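Local coordinates for protein HTPA Reductase (Selaginella moellendorffii, PDB 5U5N) that probably catalyses the NAD(P)H-dependent reductase step that yields tetrahydrodipicolinate in the diaminopimelate pathway of lysine biosynthesis, and binds NAD in its Rossmann-type domain, at residues S35-G38 with P39-G43. Numbering follows the deposited sequence.
Sequences SLTG and PGRGG. With NAD (nicotinamide-adenine-dinucleotide), chain C.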
loop_
_atom_site.group_PDB
_atom_site.type_symbol
_atom_site.label_atom_id
_atom_site.label_comp_id
_atom_site.label_asym_id
_atom_site.label_seq_id
_atom_site.Cartn_x
_atom_site.Cartn_y
_atom_site.Cartn_z
ATOM N N SER A 35 -13.332 21.332 30.934
ATOM C CA SER A 35 -13.332 21.563 29.508
ATOM C C SER A 35 -13.749 23.005 29.233
ATOM O O SER A 35 -14.341 23.678 30.097
ATOM C CB SER A 35 -14.294 20.579 28.836
ATOM O OG SER A 35 -14.181 20.629 27.412
ATOM N N LEU A 36 -13.400 23.492 28.050
ATOM C CA LEU A 36 -13.737 24.840 27.609
ATOM C C LEU A 36 -14.657 24.687 26.420
ATOM O O LEU A 36 -14.391 23.861 25.516
ATOM C CB LEU A 36 -12.468 25.604 27.254
ATOM C CG LEU A 36 -11.658 25.999 28.483
ATOM C CD1 LEU A 36 -10.265 26.445 28.131
ATOM C CD2 LEU A 36 -12.348 27.135 29.243
ATOM N N THR A 37 -15.770 25.408 26.445
ATOM C CA THR A 37 -16.751 25.370 25.368
ATOM C C THR A 37 -16.742 26.743 24.717
ATOM O O THR A 37 -16.026 27.649 25.177
ATOM C CB THR A 37 -18.154 24.886 25.842
ATOM O OG1 THR A 37 -19.004 24.687 24.708
ATOM C CG2 THR A 37 -18.822 25.863 26.825
ATOM N N GLY A 38 -17.492 26.882 23.629
ATOM C CA GLY A 38 -17.317 28.034 22.734
ATOM C C GLY A 38 -18.089 29.250 23.152
ATOM O O GLY A 38 -18.939 29.166 24.040
ATOM N N PRO A 39 -17.830 30.387 22.483
ATOM C CA PRO A 39 -18.505 31.612 22.918
ATOM C C PRO A 39 -19.992 31.420 22.617
ATOM O O PRO A 39 -20.347 30.735 21.637
ATOM C CB PRO A 39 -17.857 32.699 22.061
ATOM C CG PRO A 39 -17.378 31.980 20.816
ATOM C CD PRO A 39 -17.203 30.537 21.156
ATOM N N GLY A 40 -20.841 31.937 23.493
ATOM C CA GLY A 40 -22.272 31.675 23.392
ATOM C C GLY A 40 -22.792 30.316 23.884
ATOM O O GLY A 40 -23.994 30.083 23.839
ATOM N N ARG A 41 -21.930 29.422 24.371
ATOM C CA ARG A 41 -22.385 28.228 25.077
ATOM C C ARG A 41 -22.224 28.440 26.591
ATOM O O ARG A 41 -21.267 29.074 27.032
ATOM C CB ARG A 41 -21.587 27.009 24.634
ATOM C CG ARG A 41 -21.605 26.690 23.137
ATOM C CD ARG A 41 -22.926 26.141 22.631
ATOM N NE ARG A 41 -23.482 25.041 23.449
ATOM C CZ ARG A 41 -24.728 24.567 23.339
ATOM N NH1 ARG A 41 -25.583 25.023 22.428
ATOM N NH2 ARG A 41 -25.138 23.617 24.151
ATOM N N GLY A 42 -23.150 27.910 27.379
ATOM C CA GLY A 42 -23.111 28.078 28.846
ATOM C C GLY A 42 -22.256 27.041 29.550
ATOM O O GLY A 42 -21.873 26.043 28.958
ATOM N N GLY A 43 -21.953 27.290 30.821
ATOM C CA GLY A 43 -21.347 26.275 31.686
ATOM C C GLY A 43 -22.280 25.087 31.940
ATOM O O GLY A 43 -23.515 25.226 31.934
HETATM P PA NAD C . -19.028 20.778 16.672
HETATM O O1A NAD C . -19.690 21.982 16.026
HETATM O O2A NAD C . -19.814 19.524 17.001
HETATM O O5B NAD C . -18.299 21.211 18.020
HETATM C C5B NAD C . -17.291 22.203 18.065
HETATM C C4B NAD C . -17.370 22.811 19.459
HETATM O O4B NAD C . -16.328 23.762 19.675
HETATM C C3B NAD C . -18.695 23.524 19.728
HETATM O O3B NAD C . -19.468 22.749 20.662
HETATM C C2B NAD C . -18.297 24.925 20.220
HETATM O O2B NAD C . -19.160 25.406 21.276
HETATM C C1B NAD C . -16.814 24.740 20.600
HETATM N N9A NAD C . -15.924 25.932 20.585
HETATM C C8A NAD C . -15.942 26.960 19.710
HETATM N N7A NAD C . -14.976 27.858 20.009
HETATM C C5A NAD C . -14.309 27.406 21.086
HETATM C C6A NAD C . -13.185 27.881 21.923
HETATM N N6A NAD C . -12.557 29.044 21.647
HETATM N N1A NAD C . -12.788 27.119 22.966
HETATM C C2A NAD C . -13.402 25.955 23.271
HETATM N N3A NAD C . -14.443 25.469 22.553
HETATM C C4A NAD C . -14.931 26.134 21.465
HETATM O O3 NAD C . -17.741 20.428 15.759
HETATM P PN NAD C . -17.177 18.924 15.527
HETATM O O1N NAD C . -18.231 18.216 14.709
HETATM O O2N NAD C . -16.732 18.342 16.856
HETATM O O5D NAD C . -15.842 19.278 14.691
HETATM C C5D NAD C . -14.847 20.104 15.286
HETATM C C4D NAD C . -13.695 20.420 14.342
HETATM O O4D NAD C . -12.903 19.241 14.158
HETATM C C3D NAD C . -14.133 20.888 12.947
HETATM O O3D NAD C . -13.313 21.973 12.477
HETATM C C2D NAD C . -13.939 19.661 12.078
HETATM O O2D NAD C . -13.606 19.966 10.722
HETATM C C1D NAD C . -12.754 18.986 12.754
HETATM N N1N NAD C . -12.577 17.549 12.458
HETATM C C2N NAD C . -11.317 17.149 12.206
HETATM C C3N NAD C . -11.002 15.823 11.926
HETATM C C7N NAD C . -9.571 15.415 11.631
HETATM O O7N NAD C . -9.378 14.430 10.937
HETATM N N7N NAD C . -8.520 16.110 12.098
HETATM C C4N NAD C . -12.047 14.898 11.906
HETATM C C5N NAD C . -13.351 15.315 12.165
HETATM C C6N NAD C . -13.596 16.659 12.442
#
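Thr37 lays its side chain across the base of Arg41 at about a right angle, OG1 lying 3.5 Å from Arg41 CB and CG2 reaching along the loop to within 3.7 Å of Gly42 O. The threonine hydroxyl stands trans to its own backbone N (chi1 -172°), and this turns it toward Asp11, its hydrogen-bond partner and a residue that also binds NAD. Replacing Thr37 with a valine would remove that hydroxyl and would probably leave the Asp11 carboxylate, which also bonds NAD, without this partner and less firmly positioned. Beyond Thr37 the chain reverses in a type II beta turn from Gly38 to Arg41, closed by Arg41 N to Gly38 O at 3.0 Å. Gly40 takes a positive phi of 78°, where a CB would press on the carbonyl oxygen of Pro39. The turn brings Arg41 back to the cofactor, with its CG 3.3 Å from the ribose O2B of NAD, while bends at chi2 and chi3 lead the guanidinium away from Thr37. Gly38 N gives the same NAD O2B a weak hydrogen bond of 3.2 Å. A CB on Gly38 would collide with the adenine at C8A, so the absence of a side chain lets the base lie close to the backbone, bordered by Leu36 O and by Pro39 CD, which is 3.7 Å from NAD N7A. This is the adenosine end of a Rossmann-type dinucleotide site. Strand 34-37, which leads into the turn, pairs through its backbone with strand 51-57; Leu36 packs on helix 61-71 and on Met8 of strand 7-10, and the loop runs on into strand 44-48.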